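Local coordinates for peptidase M16 inactive domain family protein (Pseudomonas fluorescens, PDB 3GWB) that belongs to the M16 metallopeptidase family, includes a domain of the type termed inactive, and may have hydrolase activity, at residues A[141-146]-A[168-173]; A[149-154]-A[251-256]; A[47-50]-A[55-58]; A[91-96]-A[304-309]. All blocks are in the same frame, centred on the assembly; numbering follows the deposited sequence.

Interaction 1: residues A[141-146]-A[168-173]; sequences EYQKQN and ASDGDA
The side-chain amide of Gln143 and the carboxylate of Asp170 approach from opposite directions, their planes 24° apart, yet they use different sides to meet. Asp170 lies close to the plane of the amide, in front of NE2, whereas the amide nitrogen sits above the carboxylate plane, displaced 37° from it. The resulting hydrogen bond from Gln143 NE2 to Asp170 OD2 is long at 3.3 Å and moderately bent (147°). One water completes the pairing at the other two oxygens: it donates to Gln143 OE1 at 2.6 Å and to Asp170 OD1 at 2.8 Å, spending both protons and closing a ring of bonds between amide and acid. Gln143 is extended beyond CG, which gives it reach, and along the way it packs on Lys149 and Leu153 of the next helix. Asp170 rests against Met136 and Phe140. Farther round the helix end, Lys144 NZ grips both oxygens of Glu141, with NZ to OE2 at 2.6 Å. Glu141 also makes a long, weak ion pair with Arg319 of the second subunit, whose like charge lies near Lys144. Asn146 N-caps the following helix through OD1 to Lys149 N. The principle illustrated is a surface tie at a corner between consecutive helices: the end of helix 126-143, the type I turn from Gln143 to Asn146 and the N-capped start of helix 147-160 are joined to the loop that leads to helix 181-191.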
loop_
_atom_site.group_PDB
_atom_site.type_symbol
_atom_site.label_atom_id
_atom_site.label_comp_id
_atom_site.label_asym_id
_atom_site.label_seq_id
_atom_site.Cartn_x
_atom_site.Cartn_y
_atom_site.Cartn_z
ATOM N N GLU A 141 -5.441 -3.431 -17.587
ATOM C CA GLU A 141 -4.719 -4.555 -18.168
ATOM C C GLU A 141 -4.298 -5.534 -17.080
ATOM O O GLU A 141 -4.472 -6.743 -17.222
ATOM C CB GLU A 141 -3.488 -4.056 -18.924
ATOM C CG GLU A 141 -3.824 -3.182 -20.117
ATOM C CD GLU A 141 -4.676 -3.906 -21.140
ATOM O OE1 GLU A 141 -4.167 -4.849 -21.781
ATOM O OE2 GLU A 141 -5.861 -3.543 -21.299
ATOM N N TYR A 142 -3.744 -5.007 -15.992
ATOM C CA TYR A 142 -3.313 -5.840 -14.876
ATOM C C TYR A 142 -4.507 -6.590 -14.296
ATOM O O TYR A 142 -4.405 -7.768 -13.956
ATOM C CB TYR A 142 -2.683 -4.978 -13.778
ATOM C CG TYR A 142 -1.350 -4.361 -14.144
ATOM C CD1 TYR A 142 -0.235 -5.160 -14.389
ATOM C CD2 TYR A 142 -1.196 -2.977 -14.218
ATOM C CE1 TYR A 142 1.004 -4.598 -14.698
ATOM C CE2 TYR A 142 0.035 -2.401 -14.529
ATOM C CZ TYR A 142 1.131 -3.217 -14.766
ATOM O OH TYR A 142 2.354 -2.655 -15.062
ATOM N N GLN A 143 -5.634 -5.893 -14.197
ATOM C CA GLN A 143 -6.869 -6.452 -13.647
ATOM C C GLN A 143 -7.361 -7.744 -14.288
ATOM O O GLN A 143 -7.855 -8.632 -13.590
ATOM C CB GLN A 143 -7.993 -5.414 -13.724
ATOM C CG GLN A 143 -8.148 -4.559 -12.487
ATOM C CD GLN A 143 -9.171 -3.459 -12.684
ATOM O OE1 GLN A 143 -10.182 -3.658 -13.358
ATOM N NE2 GLN A 143 -8.921 -2.298 -12.090
ATOM N N LYS A 144 -7.245 -7.852 -15.606
ATOM C CA LYS A 144 -7.713 -9.052 -16.289
ATOM C C LYS A 144 -6.818 -10.269 -16.083
ATOM O O LYS A 144 -7.113 -11.357 -16.575
ATOM C CB LYS A 144 -7.903 -8.769 -17.781
ATOM C CG LYS A 144 -6.809 -7.937 -18.420
ATOM C CD LYS A 144 -7.258 -7.440 -19.788
ATOM C CE LYS A 144 -6.185 -6.597 -20.454
ATOM N NZ LYS A 144 -6.663 -5.991 -21.729
ATOM N N GLN A 145 -5.727 -10.081 -15.348
ATOM C CA GLN A 145 -4.797 -11.169 -15.057
ATOM C C GLN A 145 -5.074 -11.616 -13.630
ATOM O O GLN A 145 -4.356 -12.447 -13.070
ATOM C CB GLN A 145 -3.352 -10.679 -15.168
ATOM C CG GLN A 145 -3.040 -9.987 -16.488
ATOM C CD GLN A 145 -1.606 -9.492 -16.572
ATOM O OE1 GLN A 145 -1.156 -8.704 -15.740
ATOM N NE2 GLN A 145 -0.883 -9.952 -17.587
ATOM N N ASN A 146 -6.133 -11.047 -13.058
ATOM C CA ASN A 146 -6.545 -11.322 -11.686
ATOM C C ASN A 146 -7.935 -11.958 -11.636
ATOM O O ASN A 146 -8.941 -11.298 -11.916
ATOM C CB ASN A 146 -6.558 -10.009 -10.897
ATOM C CG ASN A 146 -6.831 -10.213 -9.424
ATOM O OD1 ASN A 146 -7.732 -10.962 -9.041
ATOM N ND2 ASN A 146 -6.061 -9.529 -8.581
ATOM N N ALA A 168 -17.747 -0.561 -12.127
ATOM C CA ALA A 168 -16.504 -0.354 -11.402
ATOM C C ALA A 168 -16.239 1.135 -11.224
ATOM O O ALA A 168 -16.411 1.917 -12.159
ATOM C CB ALA A 168 -15.353 -1.004 -12.154
ATOM N N SER A 169 -15.806 1.510 -10.025
ATOM C CA SER A 169 -15.514 2.901 -9.692
ATOM C C SER A 169 -14.489 3.569 -10.600
ATOM O O SER A 169 -14.602 4.758 -10.894
ATOM C CB SER A 169 -15.029 3.000 -8.246
ATOM O OG SER A 169 -16.045 2.595 -7.350
ATOM N N ASP A 170 -13.482 2.815 -11.031
ATOM C CA ASP A 170 -12.447 3.372 -11.895
ATOM C C ASP A 170 -12.837 3.402 -13.372
ATOM O O ASP A 170 -12.016 3.733 -14.227
ATOM C CB ASP A 170 -11.140 2.594 -11.732
ATOM C CG ASP A 170 -11.337 1.084 -11.837
ATOM O OD1 ASP A 170 -12.183 0.634 -12.639
ATOM O OD2 ASP A 170 -10.632 0.345 -11.118
ATOM N N GLY A 171 -14.087 3.064 -13.669
ATOM C CA GLY A 171 -14.531 3.059 -15.053
ATOM C C GLY A 171 -13.858 1.933 -15.814
ATOM O O GLY A 171 -13.507 0.917 -15.219
ATOM N N ASP A 172 -13.677 2.098 -17.123
ATOM C CA ASP A 172 -13.025 1.067 -17.925
ATOM C C ASP A 172 -12.213 1.653 -19.077
ATOM O O ASP A 172 -12.207 2.863 -19.294
ATOM C CB ASP A 172 -14.056 0.080 -18.472
ATOM C CG ASP A 172 -15.036 0.727 -19.428
ATOM O OD1 ASP A 172 -14.589 1.433 -20.355
ATOM O OD2 ASP A 172 -16.255 0.524 -19.259
ATOM N N ALA A 173 -11.541 0.779 -19.823
ATOM C CA ALA A 173 -10.697 1.195 -20.945
ATOM C C ALA A 173 -11.411 2.026 -22.003
ATOM O O ALA A 173 -10.783 2.834 -22.687
ATOM C CB ALA A 173 -10.061 -0.028 -21.604
HETATM O O HOH W 1 -12.163 -2.192 -12.692
#

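Interaction 2: residues A[149-154]-A[251-256]; sequences KLASLE and SLMLAQ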
loop_
_atom_site.group_PDB
_atom_site.type_symbol
_atom_site.label_atom_id
_atom_site.label_comp_id
_atom_site.label_asym_id
_atom_site.label_seq_id
_atom_site.Cartn_x
_atom_site.Cartn_y
_atom_site.Cartn_z
ATOM N N LYS A 149 -10.545 -10.268 -9.123
ATOM C CA LYS A 149 -11.080 -8.997 -9.611
ATOM C C LYS A 149 -12.117 -9.241 -10.698
ATOM O O LYS A 149 -13.163 -8.593 -10.729
ATOM C CB LYS A 149 -9.972 -8.107 -10.185
ATOM C CG LYS A 149 -8.895 -7.671 -9.201
ATOM C CD LYS A 149 -8.312 -6.325 -9.638
ATOM C CE LYS A 149 -6.882 -6.111 -9.160
ATOM N NZ LYS A 149 -5.892 -6.894 -9.967
ATOM N N LEU A 150 -11.821 -10.177 -11.594
ATOM C CA LEU A 150 -12.738 -10.489 -12.685
ATOM C C LEU A 150 -14.053 -11.054 -12.161
ATOM O O LEU A 150 -15.119 -10.774 -12.709
ATOM C CB LEU A 150 -12.084 -11.472 -13.658
ATOM C CG LEU A 150 -10.881 -10.906 -14.421
ATOM C CD1 LEU A 150 -10.265 -11.991 -15.295
ATOM C CD2 LEU A 150 -11.326 -9.722 -15.279
ATOM N N ALA A 151 -13.978 -11.847 -11.097
ATOM C CA ALA A 151 -15.178 -12.426 -10.504
ATOM C C ALA A 151 -15.954 -11.331 -9.772
ATOM O O ALA A 151 -17.181 -11.289 -9.809
ATOM C CB ALA A 151 -14.800 -13.538 -9.535
ATOM N N SER A 152 -15.225 -10.445 -9.106
ATOM C CA SER A 152 -15.847 -9.353 -8.368
ATOM C C SER A 152 -16.625 -8.409 -9.290
ATOM O O SER A 152 -17.781 -8.089 -9.015
ATOM C CB SER A 152 -14.782 -8.568 -7.604
ATOM O OG SER A 152 -15.375 -7.540 -6.832
ATOM N N LEU A 153 -15.993 -7.966 -10.376
ATOM C CA LEU A 153 -16.651 -7.065 -11.321
ATOM C C LEU A 153 -17.948 -7.676 -11.841
ATOM O O LEU A 153 -18.977 -7.004 -11.903
ATOM C CB LEU A 153 -15.728 -6.749 -12.505
ATOM C CG LEU A 153 -14.443 -5.978 -12.192
ATOM C CD1 LEU A 153 -13.711 -5.670 -13.487
ATOM C CD2 LEU A 153 -14.777 -4.684 -11.456
ATOM N N GLU A 154 -17.888 -8.955 -12.215
ATOM C CA GLU A 154 -19.057 -9.670 -12.724
ATOM C C GLU A 154 -20.114 -9.840 -11.634
ATOM O O GLU A 154 -21.308 -9.700 -11.896
ATOM C CB GLU A 154 -18.639 -11.045 -13.259
ATOM C CG GLU A 154 -19.787 -11.981 -13.644
ATOM C CD GLU A 154 -20.656 -11.438 -14.766
ATOM O OE1 GLU A 154 -20.137 -10.676 -15.610
ATOM O OE2 GLU A 154 -21.856 -11.791 -14.816
ATOM N N SER A 251 -11.189 -18.938 -7.634
ATOM C CA SER A 251 -11.742 -17.879 -6.811
ATOM C C SER A 251 -13.246 -18.062 -6.694
ATOM O O SER A 251 -13.937 -18.193 -7.704
ATOM C CB SER A 251 -11.430 -16.518 -7.431
ATOM O OG SER A 251 -12.299 -15.523 -6.923
ATOM N N LEU A 252 -13.740 -18.073 -5.460
ATOM C CA LEU A 252 -15.160 -18.253 -5.183
ATOM C C LEU A 252 -15.737 -17.022 -4.492
ATOM O O LEU A 252 -15.192 -16.545 -3.497
ATOM C CB LEU A 252 -15.370 -19.465 -4.270
ATOM C CG LEU A 252 -14.945 -20.853 -4.744
ATOM C CD1 LEU A 252 -15.013 -21.819 -3.565
ATOM C CD2 LEU A 252 -15.849 -21.312 -5.882
HETATM N N MSE A 253 -16.849 -16.519 -5.011
HETATM C CA MSE A 253 -17.495 -15.357 -4.421
HETATM C C MSE A 253 -19.000 -15.571 -4.373
HETATM O O MSE A 253 -19.615 -15.944 -5.372
HETATM C CB MSE A 253 -17.184 -14.102 -5.235
HETATM C CG MSE A 253 -15.708 -13.803 -5.377
HETATM SE SE MSE A 253 -15.478 -12.168 -6.080
HETATM C CE MSE A 253 -15.924 -11.158 -4.705
ATOM N N LEU A 254 -19.582 -15.350 -3.202
ATOM C CA LEU A 254 -21.019 -15.497 -3.016
ATOM C C LEU A 254 -21.505 -14.172 -2.469
ATOM O O LEU A 254 -20.804 -13.527 -1.692
ATOM C CB LEU A 254 -21.341 -16.610 -2.017
ATOM C CG LEU A 254 -20.830 -18.019 -2.317
ATOM C CD1 LEU A 254 -19.343 -18.100 -2.004
ATOM C CD2 LEU A 254 -21.593 -19.028 -1.468
ATOM N N ALA A 255 -22.705 -13.762 -2.862
ATOM C CA ALA A 255 -23.223 -12.492 -2.395
ATOM C C ALA A 255 -24.702 -12.301 -2.664
ATOM O O ALA A 255 -25.317 -13.041 -3.430
ATOM C CB ALA A 255 -22.436 -11.347 -3.046
ATOM N N GLN A 256 -25.250 -11.286 -2.006
ATOM C CA GLN A 256 -26.639 -10.889 -2.141
ATOM C C GLN A 256 -26.696 -9.513 -1.520
ATOM O O GLN A 256 -25.719 -9.072 -0.908
ATOM C CB GLN A 256 -27.574 -11.854 -1.409
ATOM C CG GLN A 256 -27.245 -12.121 0.046
ATOM C CD GLN A 256 -28.230 -13.103 0.669
ATOM O OE1 GLN A 256 -29.333 -12.723 1.082
ATOM N NE2 GLN A 256 -27.847 -14.373 0.712
#
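Helix-on-sheet packing is represented here by helix 147-160 lying along strand 249-257, with Ala151 and Ser152 seated against selenomethionine Met253. The axes of the segments 149-154 and 251-256 run nearly parallel, 22° apart, and approach to 8.7 Å. The selenium does most of the touching. Met253 SE lies 3.8 Å from Ala151 CB and comes nearer still to the helix backbone, 3.5 Å from Ser152 N. Because the chain bends at its last torsion (chi3 73°), the methyl CE folds along the helix and meets Ser152 CB at 4.1 Å. Strand 249-257 is central in a mixed sheet, flanked by strands 414-419 and 311-319, and this layering of helix over sheet is the alpha+beta architecture expected of an M16 peptidase fold. Ala151 also packs on Val416 and Ala418 of the adjoining strand, and Met253 reaches Met313 on the opposite flank and Leu155 one turn farther along the helix. Leu252, by the alternation of the strand, points away from the helix. Two residues before Met253, on the same strand face, Ser251 makes a lighter touch, its OG, anti to the backbone N (chi1 161°), coming to 4.1 Å from Ala151 CB.

Interaction 3: residues A[47-50]-A[55-58]; sequences SQDG and VALL
Asp49 closes its carboxylate over the first turn of helix 55-62, a case of an acid in a preceding loop holding backbone N-H groups at a helix's amino end. This helix probably corresponds to the one that carries the zinc-binding HxxEH motif in active M16 enzymes; here Leu57 lies in its first turn. Ala56 N donates to Asp49 OD1 at 3.0 Å, nearly along the C-O axis of the acceptor and with an angle of 157°; OD2 receives Gly54 N just ahead of the helix. With both oxygens engaged, the carboxylate is fixed in rotation, and the helix dipole would probably favour its negative charge. Packing is tight on this side, where OD1 also touches Ala56 CB at 3.2 Å. The looser side holds a single bound water, which accepts from Leu57 N at 3.0 Å and lies near Asp49 OD1, continuing the polar link one residue along the helix. Gln48 turns its end away, toward Leu227 and Ile230, and solvent is reached at exposed Gly50. Val55 completes the dry side: its CG1, placed between the backbone N and the carbonyl carbon (chi1 69°), meets Asp49 OD1 at 3.5 Å.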
loop_
_atom_site.group_PDB
_atom_site.type_symbol
_atom_site.label_atom_id
_atom_site.label_comp_id
_atom_site.label_asym_id
_atom_site.label_seq_id
_atom_site.Cartn_x
_atom_site.Cartn_y
_atom_site.Cartn_z
ATOM N N SER A 47 -21.059 6.395 -7.902
ATOM C CA SER A 47 -22.508 6.336 -8.068
ATOM C C SER A 47 -23.022 7.622 -8.725
ATOM O O SER A 47 -24.162 7.683 -9.185
ATOM C CB SER A 47 -23.201 6.117 -6.711
ATOM O OG SER A 47 -23.009 7.211 -5.824
ATOM N N GLN A 48 -22.171 8.645 -8.774
ATOM C CA GLN A 48 -22.536 9.921 -9.381
ATOM C C GLN A 48 -21.957 10.041 -10.791
ATOM O O GLN A 48 -22.137 11.063 -11.450
ATOM C CB GLN A 48 -22.022 11.094 -8.536
ATOM C CG GLN A 48 -22.591 11.192 -7.121
ATOM C CD GLN A 48 -24.112 11.244 -7.079
ATOM O OE1 GLN A 48 -24.760 11.795 -7.973
ATOM N NE2 GLN A 48 -24.687 10.687 -6.022
ATOM N N ASP A 49 -21.269 8.996 -11.245
ATOM C CA ASP A 49 -20.649 8.985 -12.571
ATOM C C ASP A 49 -21.588 9.324 -13.721
ATOM O O ASP A 49 -21.209 10.038 -14.649
ATOM C CB ASP A 49 -20.015 7.619 -12.866
ATOM C CG ASP A 49 -18.644 7.452 -12.236
ATOM O OD1 ASP A 49 -18.069 8.456 -11.756
ATOM O OD2 ASP A 49 -18.134 6.310 -12.235
ATOM N N GLY A 50 -22.805 8.799 -13.674
ATOM C CA GLY A 50 -23.735 9.058 -14.753
ATOM C C GLY A 50 -23.265 8.346 -16.008
ATOM O O GLY A 50 -22.972 7.148 -15.979
ATOM N N VAL A 55 -15.357 9.068 -13.899
ATOM C CA VAL A 55 -15.077 10.497 -13.784
ATOM C C VAL A 55 -14.926 10.921 -12.318
ATOM O O VAL A 55 -14.107 11.775 -11.994
ATOM C CB VAL A 55 -16.167 11.352 -14.497
ATOM C CG1 VAL A 55 -17.493 11.282 -13.748
ATOM C CG2 VAL A 55 -15.692 12.788 -14.621
ATOM N N ALA A 56 -15.689 10.294 -11.430
ATOM C CA ALA A 56 -15.614 10.626 -10.012
ATOM C C ALA A 56 -14.243 10.288 -9.446
ATOM O O ALA A 56 -13.625 11.087 -8.742
ATOM C CB ALA A 56 -16.695 9.872 -9.235
ATOM N N LEU A 57 -13.754 9.100 -9.767
ATOM C CA LEU A 57 -12.464 8.696 -9.245
ATOM C C LEU A 57 -11.346 9.553 -9.834
ATOM O O LEU A 57 -10.403 9.936 -9.139
ATOM C CB LEU A 57 -12.237 7.215 -9.541
ATOM C CG LEU A 57 -11.312 6.492 -8.563
ATOM C CD1 LEU A 57 -11.913 5.133 -8.197
ATOM C CD2 LEU A 57 -9.926 6.349 -9.176
ATOM N N LEU A 58 -11.463 9.872 -11.116
ATOM C CA LEU A 58 -10.450 10.683 -11.776
ATOM C C LEU A 58 -10.409 12.095 -11.194
ATOM O O LEU A 58 -9.336 12.657 -10.980
ATOM C CB LEU A 58 -10.735 10.727 -13.277
ATOM C CG LEU A 58 -9.650 11.263 -14.211
ATOM C CD1 LEU A 58 -8.298 10.635 -13.892
ATOM C CD2 LEU A 58 -10.066 10.960 -15.654
HETATM O O HOH W 2 -15.749 7.122 -10.765
#

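Interaction 4: residues A[91-96]-A[304-309]; sequences YKDMAV and TPMQAR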
loop_
_atom_site.group_PDB
_atom_site.type_symbol
_atom_site.label_atom_id
_atom_site.label_comp_id
_atom_site.label_asym_id
_atom_site.label_seq_id
_atom_site.Cartn_x
_atom_site.Cartn_y
_atom_site.Cartn_z
ATOM N N TYR A 91 -14.864 6.230 -3.787
ATOM C CA TYR A 91 -15.493 4.920 -3.705
ATOM C C TYR A 91 -16.820 4.905 -4.451
ATOM O O TYR A 91 -16.999 5.645 -5.412
ATOM C CB TYR A 91 -15.685 4.577 -2.227
ATOM C CG TYR A 91 -14.410 4.804 -1.446
ATOM C CD1 TYR A 91 -13.330 3.931 -1.579
ATOM C CD2 TYR A 91 -14.244 5.939 -0.654
ATOM C CE1 TYR A 91 -12.115 4.182 -0.949
ATOM C CE2 TYR A 91 -13.031 6.204 -0.017
ATOM C CZ TYR A 91 -11.970 5.322 -0.171
ATOM O OH TYR A 91 -10.763 5.574 0.438
ATOM N N LYS A 92 -17.746 4.061 -4.006
ATOM C CA LYS A 92 -19.050 3.947 -4.644
ATOM C C LYS A 92 -19.970 5.113 -4.307
ATOM O O LYS A 92 -20.504 5.758 -5.203
ATOM C CB LYS A 92 -19.736 2.641 -4.227
ATOM C CG LYS A 92 -19.045 1.373 -4.686
ATOM C CD LYS A 92 -19.253 1.136 -6.158
ATOM C CE LYS A 92 -18.807 -0.262 -6.561
ATOM N NZ LYS A 92 -19.167 -0.541 -7.974
ATOM N N ASP A 93 -20.170 5.385 -3.021
ATOM C CA ASP A 93 -21.062 6.477 -2.656
ATOM C C ASP A 93 -20.407 7.712 -2.047
ATOM O O ASP A 93 -21.081 8.698 -1.779
ATOM C CB ASP A 93 -22.214 5.963 -1.762
ATOM C CG ASP A 93 -21.732 5.276 -0.502
ATOM O OD1 ASP A 93 -20.517 5.015 -0.385
ATOM O OD2 ASP A 93 -22.580 4.987 0.377
HETATM N N MSE A 94 -19.094 7.680 -1.844
HETATM C CA MSE A 94 -18.408 8.842 -1.293
HETATM C C MSE A 94 -17.015 9.034 -1.883
HETATM O O MSE A 94 -16.462 8.136 -2.520
HETATM C CB MSE A 94 -18.309 8.758 0.242
HETATM C CG MSE A 94 -17.629 7.504 0.801
HETATM SE SE MSE A 94 -17.203 7.623 2.576
HETATM C CE MSE A 94 -18.805 7.474 3.345
ATOM N N ALA A 95 -16.481 10.232 -1.688
ATOM C CA ALA A 95 -15.142 10.600 -2.133
ATOM C C ALA A 95 -14.596 11.401 -0.962
ATOM O O ALA A 95 -15.325 12.179 -0.340
ATOM C CB ALA A 95 -15.201 11.462 -3.393
ATOM N N VAL A 96 -13.318 11.218 -0.658
ATOM C CA VAL A 96 -12.741 11.910 0.481
ATOM C C VAL A 96 -11.457 12.668 0.196
ATOM O O VAL A 96 -10.728 12.375 -0.756
ATOM C CB VAL A 96 -12.456 10.908 1.633
ATOM C CG1 VAL A 96 -13.683 10.019 1.870
ATOM C CG2 VAL A 96 -11.253 10.045 1.292
ATOM N N THR A 304 -21.018 -4.392 3.340
ATOM C CA THR A 304 -20.421 -3.121 2.954
ATOM C C THR A 304 -21.617 -2.181 2.821
ATOM O O THR A 304 -22.051 -1.852 1.715
ATOM C CB THR A 304 -19.662 -3.193 1.607
ATOM O OG1 THR A 304 -18.665 -4.220 1.668
ATOM C CG2 THR A 304 -18.965 -1.861 1.324
ATOM N N PRO A 305 -22.194 -1.772 3.961
ATOM C CA PRO A 305 -23.351 -0.872 4.010
ATOM C C PRO A 305 -23.054 0.470 3.354
ATOM O O PRO A 305 -22.039 1.103 3.649
ATOM C CB PRO A 305 -23.616 -0.729 5.506
ATOM C CG PRO A 305 -23.113 -2.023 6.071
ATOM C CD PRO A 305 -21.820 -2.205 5.319
HETATM N N MSE A 306 -23.944 0.905 2.470
HETATM C CA MSE A 306 -23.771 2.172 1.782
HETATM C C MSE A 306 -25.063 2.964 1.877
HETATM O O MSE A 306 -25.989 2.553 2.578
HETATM C CB MSE A 306 -23.403 1.923 0.322
HETATM C CG MSE A 306 -22.116 1.133 0.148
HETATM SE SE MSE A 306 -21.601 1.012 -1.580
HETATM C CE MSE A 306 -22.352 -0.499 -2.042
ATOM N N GLN A 307 -25.125 4.101 1.185
ATOM C CA GLN A 307 -26.317 4.942 1.212
ATOM C C GLN A 307 -27.504 4.066 0.853
ATOM O O GLN A 307 -28.532 4.095 1.521
ATOM C CB GLN A 307 -26.182 6.091 0.214
ATOM C CG GLN A 307 -27.205 7.200 0.394
ATOM C CD GLN A 307 -26.949 8.371 -0.547
ATOM O OE1 GLN A 307 -27.141 8.262 -1.760
ATOM N NE2 GLN A 307 -26.500 9.495 0.012
ATOM N N ALA A 308 -27.356 3.293 -0.215
ATOM C CA ALA A 308 -28.399 2.370 -0.633
ATOM C C ALA A 308 -27.914 1.013 -0.138
ATOM O O ALA A 308 -26.809 0.910 0.398
ATOM C CB ALA A 308 -28.537 2.369 -2.148
ATOM N N ARG A 309 -28.721 -0.028 -0.310
ATOM C CA ARG A 309 -28.320 -1.350 0.149
ATOM C C ARG A 309 -26.980 -1.788 -0.425
ATOM O O ARG A 309 -26.817 -1.936 -1.644
ATOM C CB ARG A 309 -29.384 -2.389 -0.194
ATOM C CG ARG A 309 -30.636 -2.276 0.654
ATOM C CD ARG A 309 -31.649 -3.329 0.257
ATOM N NE ARG A 309 -31.289 -4.666 0.719
ATOM C CZ ARG A 309 -31.886 -5.777 0.299
ATOM N NH1 ARG A 309 -32.862 -5.701 -0.595
ATOM N NH2 ARG A 309 -31.527 -6.960 0.779
#
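Selenomethionine Met306 overlaps the base of the Lys92 side chain, its SE 3.6 Å from Lys92 CB and 4.0 Å from Lys92 CG, the two chains crossing at a slant. Lys92 then bends away at chi2 (-74°) and carries its ammonium group to the carbonyl oxygens of Tyr165 and His167, leaving its aliphatic root to the selenium. The neighbouring Asp93 supplies the polar half of the contact. Gln307 N donates to Asp93 OD2 at 2.8 Å and an angle of 154°, approaching almost head-on to the C-O bond. The same oxygen touches Met306 CB at 3.2 Å and is also bonded to the hydroxyl of Tyr378, so two hydrogen bonds grip this buried oxygen. Gln307 directs its own amide elsewhere, with OE1 accepting from Ile230 N. Polar and apolar contacts thus sit side by side on consecutive residues of each segment. Residues 91-94 form the turn between antiparallel strands 85-90 and 95-102, closed by a bond of 2.8 Å from Tyr91 N to Met94 O. Residues 304-309 link strands 299-303 and 311-319 of the second sheet, so two hairpins from different sheets meet at their turns, with Met156 and Tyr160 of helix 147-160 alongside.

From the N terminus, interaction 3 comes first, closing a short loop that joins the segment after strand 35-42 to the start of helix 55-62. Interaction 4 opens next, at residues 91-96, and closes at 304-309, bringing the turns of two separate sheets together. Nested inside that long loop are interactions 1 and 2, which cross, since their segments alternate: 141-146, 149-154, 168-173 and then 251-256. Helix 147-160 follows directly on helix 126-143, so interactions 1 and 2 touch there. Residues 168-173 also reach interactions 3 and 4, where Ser169 packs on Leu57 and Lys92. A probable backbone hydrogen bond further joins Ser47 to Lys92.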